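Local coordinates for protein pertussis toxin-like subunit ArtA (Escherichia coli, PDB 4Z9D) that binds NAD and probably transfers its ADP-ribose to trimeric G proteins, as the enzymatic subunit of a pertussis-like AB5 toxin, at residues F6-D11 / R79-A84; Q92-Y97 / G166-L171; A133-Y138 / D147-T152. The protein carries 2 engineered substitutions. One frame throughout, in Å; residues are numbered along the deposited sequence.

In the fold
Two of the three contacts share one antiparallel sheet, whose strands run in the order 6-11, 77-83, 130-139, 144-152. Interaction 1 pairs the first two strands and interaction 3 the last two; their centres are about 13 Å apart, and they meet where Arg79 N hydrogen-bonds to Val134 O and the Arg79 side chain forms a salt bridge with Asp147. Interaction 2 lies elsewhere, about 21 Å from interaction 1 and about 33 Å from interaction 3 between centres, where helix 92-100 meets the segment 166-171 that follows the last strand. Along the chain, interaction 3 falls between the two halves of interaction 2. NAD is gripped directly at interaction 1, while the other two contacts tie later parts of the chain together.

Interaction 1: F6-D11 / R79-A84; sequences FVYRVD and RYRIRA. With NAD (nicotinamide-adenine-dinucleotide), chain F.
Phe6-Asp11 and Arg79-Ala84 form an antiparallel strand pair at one edge of the four-stranded sheet of a pertussis-toxin-type ADP-ribosyltransferase fold. Val7 with Ile82 and Arg9 with Tyr80 are the hydrogen-bonded pairs; Tyr80 N reaches Arg9 O almost straight, at 2.8 Å and 177°. On the face carrying Tyr8, the phenol ring runs alongside two arginines. Tyr8 CD1 touches Arg79 CD at 3.7 Å, and its CE1 and OH lie over one face of the Arg81 guanidinium, packing without a hydrogen bond. The charged ends turn elsewhere, Arg79 to Asp147 and Arg81 to Glu132. The other face is apolar near its middle, where Val7 CG2 meets Ile82 CB at 3.9 Å and Ile82 CD1 abuts Arg9 CB. From there Arg9, with CG anti to its own N (chi1 174°) and the chain extended to NE, carries its guanidinium to the NAD diphosphate. Arg9 NH2 donates to NAD O1A and forms a salt bridge to Asp11 OD2, each at 2.9 Å; Asp11, itself paired with Arg13, probably steadies the guanidinium there. The nicotinamide amide pairs with the backbone: Val10 N donates to NAD O7N at 2.9 Å, and NAD N7N returns a bond to Val10 O at 3.2 Å.

Interaction 2: Q92-Y97 / G166-L171; sequences QPSVNY and GVIPQL
Ser94, in the first turn of helix 92-100, receives the backbone of Ile168 on its hydroxyl, and this is the tight centre of the contact. Ile168 N donates to Ser94 OG at 2.9 Å with an angle of 174°, while Ile168 CG1 comes within 3.3 Å of the same oxygen. With OG anti to the carbonyl carbon (chi1 -69°), the hydroxyl projects toward the incoming segment. It also donates to a water at 2.7 Å, which in turn donates to Gly166 O, so one serine holds the segment both directly and through solvent. Leu171 CD1 packs against Ser94 CB, and Leu32 of helix 32-37 touches Ser94, Ile168 and Leu171 together. In the fold, helix 92-100 directly follows strand 88-90, an outer strand of the three-stranded sheet, and Ile168 also rests on Tyr89 of that strand; the contact therefore seats the segment beyond the last strand against a strand-helix unit. Toward solvent the fit is slacker and mostly apolar. Val167 spreads its two methyls, CG2 lying 3.8 Å from Pro93 O and CG1 4.0 Å from Tyr97 CD2, and its side chain crosses that of Tyr97 at about a right angle. Tyr97 and Leu171 run antiparallel alongside one another, Tyr97 CD2 4.1 Å from Leu171 CD1, and the phenol OH bonds to Arg101.

Interaction 3: A133-Y138 / D147-T152; sequences AVELTY and DGPGTT
Ala133-Tyr138 and Asp147-Thr152 pair antiparallel, but the register slips by one residue in a beta bulge, where Glu135 faces both Gly148 and Pro149. Ala133 and Thr151 exchange two regular backbone bonds on the Thr151 side of it. At the bulge, Glu135 N donates to Pro149 O at 3.0 Å and Gly148 N to Glu135 O at 2.6 Å; proline has no N-H to give, and the glycine supplies the donor. Glu135 lies obliquely across the proline, its CB 3.9 Å from Pro149 CD and its CG 3.4 Å from Pro149 O. Thr137 turns its CG2 methyl onto Gly148 CA at 3.9 Å. The sheet's other face gathers Val134, Leu136 and Asp147. Val134 CG1, placed anti to the backbone N (chi1 175°), touches Asp147 CB at 3.6 Å, and Leu136 runs beside the aspartate in the same direction, CD2 next to OD2 at 3.9 Å. The carboxylate itself looks past these methyls: OD1 forms a salt bridge to Arg79, and OD2 bonds to Tyr61 OH. Backbone bonds thus hold the hairpin strands together, while Asp147, probably stabilised as an anion by the arginine, ties the edge strand to strand 77-83 across the strand between them.

Interaction 1: F6-D11 / R79-A84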
loop_
_atom_site.group_PDB
_atom_site.type_symbol
_atom_site.label_atom_id
_atom_site.label_comp_id
_atom_site.label_asym_id
_atom_site.label_seq_id
_atom_site.Cartn_x
_atom_site.Cartn_y
_atom_site.Cartn_z
ATOM N N PHE A 6 -3.616 5.508 10.445
ATOM C CA PHE A 6 -2.254 5.277 9.959
ATOM C C PHE A 6 -2.235 4.013 9.130
ATOM O O PHE A 6 -3.002 3.091 9.400
ATOM C CB PHE A 6 -1.252 5.185 11.117
ATOM C CG PHE A 6 -0.988 6.503 11.782
ATOM C CD1 PHE A 6 -1.715 6.889 12.899
ATOM C CD2 PHE A 6 -0.022 7.360 11.287
ATOM C CE1 PHE A 6 -1.478 8.101 13.510
ATOM C CE2 PHE A 6 0.217 8.580 11.889
ATOM C CZ PHE A 6 -0.513 8.951 13.008
ATOM N N VAL A 7 -1.400 3.989 8.097
ATOM C CA VAL A 7 -1.235 2.791 7.282
ATOM C C VAL A 7 0.238 2.450 7.079
ATOM O O VAL A 7 1.125 3.263 7.370
ATOM C CB VAL A 7 -1.908 2.946 5.887
ATOM C CG1 VAL A 7 -3.405 3.188 6.030
ATOM C CG2 VAL A 7 -1.269 4.083 5.106
ATOM N N TYR A 8 0.490 1.236 6.605
ATOM C CA TYR A 8 1.844 0.805 6.282
ATOM C C TYR A 8 2.046 0.543 4.796
ATOM O O TYR A 8 1.125 0.104 4.101
ATOM C CB TYR A 8 2.203 -0.475 7.012
ATOM C CG TYR A 8 2.178 -0.415 8.510
ATOM C CD1 TYR A 8 3.245 0.122 9.210
ATOM C CD2 TYR A 8 1.121 -0.955 9.221
ATOM C CE1 TYR A 8 3.249 0.138 10.601
ATOM C CE2 TYR A 8 1.106 -0.927 10.610
ATOM C CZ TYR A 8 2.177 -0.384 11.287
ATOM O OH TYR A 8 2.165 -0.371 12.665
ATOM N N ARG A 9 3.273 0.739 4.330
ATOM C CA ARG A 9 3.634 0.312 2.978
ATOM C C ARG A 9 5.013 -0.324 2.982
ATOM O O ARG A 9 5.946 0.225 3.553
ATOM C CB ARG A 9 3.598 1.489 1.982
ATOM C CG ARG A 9 4.108 1.102 0.582
ATOM C CD ARG A 9 3.842 2.156 -0.502
ATOM N NE ARG A 9 4.562 1.790 -1.730
ATOM C CZ ARG A 9 4.156 0.878 -2.602
ATOM N NH1 ARG A 9 2.989 0.266 -2.435
ATOM N NH2 ARG A 9 4.911 0.596 -3.664
ATOM N N VAL A 10 5.121 -1.499 2.369
ATOM C CA VAL A 10 6.410 -2.132 2.143
ATOM C C VAL A 10 6.939 -1.702 0.771
ATOM O O VAL A 10 6.235 -1.816 -0.227
ATOM C CB VAL A 10 6.299 -3.662 2.223
ATOM C CG1 VAL A 10 7.669 -4.310 1.979
ATOM C CG2 VAL A 10 5.786 -4.061 3.589
ATOM N N ASP A 11 8.174 -1.199 0.726
ATOM C CA ASP A 11 8.767 -0.702 -0.522
ATOM C C ASP A 11 10.284 -0.920 -0.516
ATOM O O ASP A 11 10.909 -0.910 0.539
ATOM C CB ASP A 11 8.424 0.787 -0.709
ATOM C CG ASP A 11 8.534 1.245 -2.165
ATOM O OD1 ASP A 11 9.666 1.248 -2.706
ATOM O OD2 ASP A 11 7.498 1.612 -2.767
ATOM N N ARG A 79 9.588 -1.038 5.816
ATOM C CA ARG A 79 8.193 -0.810 6.158
ATOM C C ARG A 79 8.035 0.655 6.528
ATOM O O ARG A 79 8.659 1.118 7.478
ATOM C CB ARG A 79 7.752 -1.705 7.324
ATOM C CG ARG A 79 6.270 -1.600 7.661
ATOM C CD ARG A 79 5.897 -2.413 8.877
ATOM N NE ARG A 79 6.504 -1.893 10.102
ATOM C CZ ARG A 79 7.427 -2.524 10.823
ATOM N NH1 ARG A 79 7.852 -3.721 10.462
ATOM N NH2 ARG A 79 7.904 -1.960 11.921
ATOM N N TYR A 80 7.226 1.383 5.770
ATOM C CA TYR A 80 6.946 2.780 6.072
ATOM C C TYR A 80 5.633 2.917 6.824
ATOM O O TYR A 80 4.647 2.258 6.482
ATOM C CB TYR A 80 6.898 3.605 4.780
ATOM C CG TYR A 80 8.233 3.773 4.118
ATOM C CD1 TYR A 80 9.048 4.860 4.433
ATOM C CD2 TYR A 80 8.690 2.849 3.187
ATOM C CE1 TYR A 80 10.275 5.021 3.830
ATOM C CE2 TYR A 80 9.925 2.989 2.595
ATOM C CZ TYR A 80 10.711 4.083 2.914
ATOM O OH TYR A 80 11.940 4.238 2.314
ATOM N N ARG A 81 5.617 3.757 7.853
ATOM C CA ARG A 81 4.365 4.084 8.522
ATOM C C ARG A 81 3.894 5.426 8.016
ATOM O O ARG A 81 4.669 6.374 7.958
ATOM C CB ARG A 81 4.515 4.130 10.042
ATOM C CG ARG A 81 3.152 4.123 10.717
ATOM C CD ARG A 81 3.212 4.481 12.194
ATOM N NE ARG A 81 4.220 3.734 12.940
ATOM C CZ ARG A 81 3.953 2.861 13.909
ATOM N NH1 ARG A 81 2.699 2.586 14.249
ATOM N NH2 ARG A 81 4.951 2.255 14.541
ATOM N N ILE A 82 2.618 5.509 7.652
ATOM C CA ILE A 82 2.119 6.674 6.929
ATOM C C ILE A 82 0.826 7.208 7.518
ATOM O O ILE A 82 -0.089 6.444 7.792
ATOM C CB ILE A 82 1.863 6.327 5.439
ATOM C CG1 ILE A 82 3.078 5.639 4.803
ATOM C CG2 ILE A 82 1.436 7.572 4.626
ATOM C CD1 ILE A 82 2.752 4.945 3.480
ATOM N N ARG A 83 0.735 8.526 7.709
ATOM C CA ARG A 83 -0.540 9.115 8.092
ATOM C C ARG A 83 -1.465 9.174 6.883
ATOM O O ARG A 83 -1.107 9.707 5.830
ATOM C CB ARG A 83 -0.359 10.513 8.691
ATOM C CG ARG A 83 -1.680 11.251 8.910
ATOM C CD ARG A 83 -1.479 12.498 9.765
ATOM N NE ARG A 83 -0.595 13.464 9.118
ATOM C CZ ARG A 83 -0.948 14.251 8.098
ATOM N NH1 ARG A 83 -2.174 14.182 7.590
ATOM N NH2 ARG A 83 -0.073 15.105 7.583
ATOM N N ALA A 84 -2.644 8.578 7.021
ATOM C CA ALA A 84 -3.618 8.563 5.935
ATOM C C ALA A 84 -4.456 9.829 5.981
ATOM O O ALA A 84 -4.682 10.396 7.053
ATOM C CB ALA A 84 -4.520 7.334 6.026
HETATM P PA NAD F . 4.375 -1.599 -6.645
HETATM O O1A NAD F . 3.710 -0.368 -6.145
HETATM O O2A NAD F . 4.557 -1.792 -8.107
HETATM O O5B NAD F . 5.811 -1.702 -5.880
HETATM C C5B NAD F . 6.802 -2.707 -6.152
HETATM C C4B NAD F . 8.153 -1.987 -6.343
HETATM O O4B NAD F . 8.133 -1.184 -7.562
HETATM C C3B NAD F . 8.342 -0.978 -5.251
HETATM O O3B NAD F . 8.803 -1.682 -4.058
HETATM C C2B NAD F . 9.447 -0.164 -5.862
HETATM O O2B NAD F . 10.589 -0.996 -5.975
HETATM C C1B NAD F . 8.891 0.030 -7.282
HETATM N N9A NAD F . 7.891 1.129 -7.524
HETATM C C8A NAD F . 6.611 1.292 -7.191
HETATM N N7A NAD F . 6.195 2.450 -7.710
HETATM C C5A NAD F . 7.209 3.000 -8.385
HETATM C C6A NAD F . 7.321 4.143 -9.086
HETATM N N6A NAD F . 6.238 4.913 -9.153
HETATM N N1A NAD F . 8.465 4.505 -9.690
HETATM C C2A NAD F . 9.564 3.654 -9.588
HETATM N N3A NAD F . 9.427 2.470 -8.851
HETATM C C4A NAD F . 8.253 2.171 -8.270
HETATM O O3 NAD F . 3.602 -2.865 -6.103
HETATM P PN NAD F . 3.128 -3.033 -4.557
HETATM O O1N NAD F . 2.706 -1.722 -3.989
HETATM O O2N NAD F . 4.111 -3.879 -3.846
HETATM O O5D NAD F . 1.795 -3.862 -4.819
HETATM C C5D NAD F . 1.794 -5.093 -5.553
HETATM C C4D NAD F . 0.615 -5.959 -5.099
HETATM O O4D NAD F . 0.736 -6.018 -3.636
HETATM C C3D NAD F . -0.738 -5.292 -5.411
HETATM O O3D NAD F . -1.767 -6.277 -5.558
HETATM C C2D NAD F . -0.956 -4.547 -4.109
HETATM O O2D NAD F . -2.346 -4.191 -3.935
HETATM C C1D NAD F . -0.503 -5.561 -3.065
HETATM N N1N NAD F . -0.287 -4.866 -1.746
HETATM C C2N NAD F . 0.963 -4.271 -1.445
HETATM C C3N NAD F . 1.191 -3.582 -0.254
HETATM C C7N NAD F . 2.444 -3.010 0.040
HETATM O O7N NAD F . 2.670 -2.615 1.309
HETATM N N7N NAD F . 3.357 -2.933 -0.932
HETATM C C4N NAD F . 0.144 -3.480 0.659
HETATM C C5N NAD F . -1.092 -4.063 0.383
HETATM C C6N NAD F . -1.326 -4.743 -0.808
#

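Interaction 2: Q92-Y97 / G166-L171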
loop_
_atom_site.group_PDB
_atom_site.type_symbol
_atom_site.label_atom_id
_atom_site.label_comp_id
_atom_site.label_asym_id
_atom_site.label_seq_id
_atom_site.Cartn_x
_atom_site.Cartn_y
_atom_site.Cartn_z
ATOM N N GLN A 92 -13.289 -1.348 0.119
ATOM C CA GLN A 92 -14.595 -2.002 0.167
ATOM C C GLN A 92 -15.762 -1.222 -0.490
ATOM O O GLN A 92 -16.550 -1.820 -1.220
ATOM C CB GLN A 92 -14.938 -2.329 1.626
ATOM C CG GLN A 92 -16.214 -3.108 1.823
ATOM C CD GLN A 92 -16.434 -3.466 3.289
ATOM O OE1 GLN A 92 -15.932 -4.483 3.770
ATOM N NE2 GLN A 92 -17.184 -2.628 4.004
ATOM N N PRO A 93 -15.896 0.099 -0.232
ATOM C CA PRO A 93 -16.991 0.815 -0.898
ATOM C C PRO A 93 -16.876 0.773 -2.416
ATOM O O PRO A 93 -17.892 0.753 -3.131
ATOM C CB PRO A 93 -16.839 2.253 -0.386
ATOM C CG PRO A 93 -16.166 2.088 0.944
ATOM C CD PRO A 93 -15.198 0.967 0.735
ATOM N N SER A 94 -15.645 0.772 -2.911
ATOM C CA SER A 94 -15.446 0.733 -4.357
ATOM C C SER A 94 -15.732 -0.658 -4.898
ATOM O O SER A 94 -16.328 -0.801 -5.969
ATOM C CB SER A 94 -14.036 1.176 -4.728
ATOM O OG SER A 94 -13.870 2.558 -4.460
ATOM N N VAL A 95 -15.330 -1.681 -4.155
ATOM C CA VAL A 95 -15.616 -3.057 -4.561
ATOM C C VAL A 95 -17.136 -3.274 -4.597
ATOM O O VAL A 95 -17.658 -3.913 -5.511
ATOM C CB VAL A 95 -14.929 -4.075 -3.619
ATOM C CG1 VAL A 95 -15.528 -5.466 -3.784
ATOM C CG2 VAL A 95 -13.412 -4.097 -3.876
ATOM N N ASN A 96 -17.841 -2.722 -3.613
ATOM C CA ASN A 96 -19.304 -2.789 -3.602
ATOM C C ASN A 96 -19.922 -2.050 -4.791
ATOM O O ASN A 96 -20.899 -2.507 -5.377
ATOM C CB ASN A 96 -19.868 -2.232 -2.297
ATOM C CG ASN A 96 -19.579 -3.129 -1.104
ATOM O OD1 ASN A 96 -19.115 -4.263 -1.258
ATOM N ND2 ASN A 96 -19.869 -2.629 0.098
ATOM N N TYR A 97 -19.390 -0.875 -5.103
ATOM C CA TYR A 97 -19.855 -0.123 -6.258
ATOM C C TYR A 97 -19.619 -0.859 -7.581
ATOM O O TYR A 97 -20.518 -0.958 -8.407
ATOM C CB TYR A 97 -19.187 1.247 -6.283
ATOM C CG TYR A 97 -19.477 2.050 -7.531
ATOM C CD1 TYR A 97 -20.682 2.716 -7.676
ATOM C CD2 TYR A 97 -18.521 2.187 -8.535
ATOM C CE1 TYR A 97 -20.954 3.478 -8.817
ATOM C CE2 TYR A 97 -18.771 2.956 -9.671
ATOM C CZ TYR A 97 -19.997 3.593 -9.805
ATOM O OH TYR A 97 -20.272 4.354 -10.919
ATOM N N GLY A 166 -15.549 7.157 1.051
ATOM C CA GLY A 166 -16.429 6.895 -0.072
ATOM C C GLY A 166 -15.868 6.050 -1.199
ATOM O O GLY A 166 -14.884 5.321 -1.040
ATOM N N VAL A 167 -16.528 6.136 -2.346
ATOM C CA VAL A 167 -16.095 5.431 -3.548
ATOM C C VAL A 167 -14.975 6.191 -4.241
ATOM O O VAL A 167 -14.983 7.416 -4.285
ATOM C CB VAL A 167 -17.280 5.229 -4.518
ATOM C CG1 VAL A 167 -16.831 4.532 -5.834
ATOM C CG2 VAL A 167 -18.388 4.437 -3.820
ATOM N N ILE A 168 -13.989 5.466 -4.752
ATOM C CA ILE A 168 -12.942 6.091 -5.563
ATOM C C ILE A 168 -13.524 6.706 -6.843
ATOM O O ILE A 168 -14.201 6.025 -7.611
ATOM C CB ILE A 168 -11.871 5.076 -5.946
ATOM C CG1 ILE A 168 -11.212 4.482 -4.697
ATOM C CG2 ILE A 168 -10.857 5.697 -6.894
ATOM C CD1 ILE A 168 -10.409 3.222 -5.015
ATOM N N PRO A 169 -13.276 8.007 -7.066
ATOM C CA PRO A 169 -13.815 8.667 -8.257
ATOM C C PRO A 169 -13.115 8.213 -9.530
ATOM O O PRO A 169 -11.989 7.711 -9.473
ATOM C CB PRO A 169 -13.570 10.160 -7.995
ATOM C CG PRO A 169 -12.645 10.234 -6.858
ATOM C CD PRO A 169 -12.705 8.957 -6.098
ATOM N N GLN A 170 -13.800 8.372 -10.653
ATOM C CA GLN A 170 -13.231 8.105 -11.969
ATOM C C GLN A 170 -12.721 6.668 -12.117
ATOM O O GLN A 170 -11.723 6.422 -12.805
ATOM C CB GLN A 170 -12.095 9.103 -12.272
ATOM C CG GLN A 170 -12.546 10.575 -12.339
ATOM C CD GLN A 170 -12.187 11.393 -11.104
ATOM O OE1 GLN A 170 -11.158 11.155 -10.464
ATOM N NE2 GLN A 170 -13.036 12.371 -10.765
ATOM N N LEU A 171 -13.403 5.715 -11.484
ATOM C CA LEU A 171 -13.034 4.306 -11.640
ATOM C C LEU A 171 -13.242 3.827 -13.082
ATOM O O LEU A 171 -14.174 4.262 -13.761
ATOM C CB LEU A 171 -13.829 3.412 -10.683
ATOM C CG LEU A 171 -13.430 3.402 -9.202
ATOM C CD1 LEU A 171 -14.475 2.672 -8.377
ATOM C CD2 LEU A 171 -12.075 2.723 -9.030
HETATM O O HOH W 1 -13.528 2.942 -1.785
#

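Interaction 3: A133-Y138 / D147-T152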
loop_
_atom_site.group_PDB
_atom_site.type_symbol
_atom_site.label_atom_id
_atom_site.label_comp_id
_atom_site.label_asym_id
_atom_site.label_seq_id
_atom_site.Cartn_x
_atom_site.Cartn_y
_atom_site.Cartn_z
ATOM N N ALA A 133 10.471 4.956 8.958
ATOM C CA ALA A 133 10.764 3.767 8.188
ATOM C C ALA A 133 11.492 2.763 9.064
ATOM O O ALA A 133 12.164 3.144 10.014
ATOM C CB ALA A 133 11.595 4.107 6.981
ATOM N N VAL A 134 11.325 1.484 8.749
ATOM C CA VAL A 134 12.087 0.418 9.395
ATOM C C VAL A 134 12.664 -0.499 8.320
ATOM O O VAL A 134 11.905 -1.062 7.526
ATOM C CB VAL A 134 11.202 -0.413 10.357
ATOM C CG1 VAL A 134 11.985 -1.596 10.919
ATOM C CG2 VAL A 134 10.669 0.456 11.476
ATOM N N GLU A 135 13.986 -0.671 8.287
ATOM C CA GLU A 135 14.591 -1.641 7.368
ATOM C C GLU A 135 14.214 -3.037 7.827
ATOM O O GLU A 135 14.339 -3.334 9.007
ATOM C CB GLU A 135 16.123 -1.531 7.328
ATOM C CG GLU A 135 16.677 -0.123 7.334
ATOM C CD GLU A 135 18.175 -0.081 7.049
ATOM O OE1 GLU A 135 18.770 1.020 7.150
ATOM O OE2 GLU A 135 18.754 -1.145 6.725
ATOM N N LEU A 136 13.784 -3.895 6.909
ATOM C CA LEU A 136 13.407 -5.265 7.278
ATOM C C LEU A 136 14.562 -6.221 7.030
ATOM O O LEU A 136 15.268 -6.105 6.035
ATOM C CB LEU A 136 12.166 -5.722 6.502
ATOM C CG LEU A 136 10.888 -4.894 6.692
ATOM C CD1 LEU A 136 9.753 -5.407 5.838
ATOM C CD2 LEU A 136 10.482 -4.897 8.154
ATOM N N THR A 137 14.804 -7.126 7.971
ATOM C CA THR A 137 15.827 -8.149 7.770
ATOM C C THR A 137 15.170 -9.467 7.360
ATOM O O THR A 137 14.039 -9.746 7.760
ATOM C CB THR A 137 16.673 -8.353 9.040
ATOM O OG1 THR A 137 15.855 -8.944 10.049
ATOM C CG2 THR A 137 17.209 -7.008 9.555
ATOM N N TYR A 138 15.884 -10.282 6.586
ATOM C CA TYR A 138 15.353 -11.551 6.097
ATOM C C TYR A 138 16.335 -12.691 6.346
ATOM O O TYR A 138 17.500 -12.607 5.959
ATOM C CB TYR A 138 15.041 -11.463 4.610
ATOM C CG TYR A 138 14.410 -12.697 4.011
ATOM C CD1 TYR A 138 14.992 -13.329 2.924
ATOM C CD2 TYR A 138 13.229 -13.216 4.514
ATOM C CE1 TYR A 138 14.423 -14.444 2.355
ATOM C CE2 TYR A 138 12.650 -14.341 3.954
ATOM C CZ TYR A 138 13.251 -14.944 2.868
ATOM O OH TYR A 138 12.680 -16.055 2.298
ATOM N N ASP A 147 12.433 -6.703 12.236
ATOM C CA ASP A 147 12.737 -5.271 12.127
ATOM C C ASP A 147 14.221 -5.005 12.304
ATOM O O ASP A 147 14.810 -5.418 13.308
ATOM C CB ASP A 147 11.958 -4.462 13.166
ATOM C CG ASP A 147 10.474 -4.403 12.881
ATOM O OD1 ASP A 147 9.794 -3.589 13.543
ATOM O OD2 ASP A 147 9.988 -5.148 11.999
ATOM N N GLY A 148 14.820 -4.325 11.327
ATOM C CA GLY A 148 16.170 -3.801 11.459
ATOM C C GLY A 148 16.126 -2.366 11.958
ATOM O O GLY A 148 15.200 -1.985 12.675
ATOM N N PRO A 149 17.128 -1.561 11.581
ATOM C CA PRO A 149 17.227 -0.174 12.049
ATOM C C PRO A 149 16.023 0.664 11.631
ATOM O O PRO A 149 15.553 0.547 10.496
ATOM C CB PRO A 149 18.491 0.347 11.358
ATOM C CG PRO A 149 19.249 -0.875 10.949
ATOM C CD PRO A 149 18.214 -1.917 10.655
ATOM N N GLY A 150 15.557 1.522 12.530
ATOM C CA GLY A 150 14.449 2.397 12.212
ATOM C C GLY A 150 14.979 3.790 11.956
ATOM O O GLY A 150 16.037 4.166 12.467
ATOM N N THR A 151 14.229 4.565 11.176
ATOM C CA THR A 151 14.595 5.937 10.879
ATOM C C THR A 151 13.359 6.813 11.001
ATOM O O THR A 151 12.310 6.458 10.477
ATOM C CB THR A 151 15.161 6.071 9.456
ATOM O OG1 THR A 151 16.105 5.023 9.193
ATOM C CG2 THR A 151 15.817 7.415 9.278
ATOM N N THR A 152 13.491 7.965 11.656
ATOM C CA THR A 152 12.365 8.883 11.806
ATOM C C THR A 152 12.437 9.977 10.751
ATOM O O THR A 152 13.515 10.462 10.436
ATOM C CB THR A 152 12.330 9.523 13.223
ATOM O OG1 THR A 152 12.099 8.498 14.196
ATOM C CG2 THR A 152 11.222 10.565 13.330
#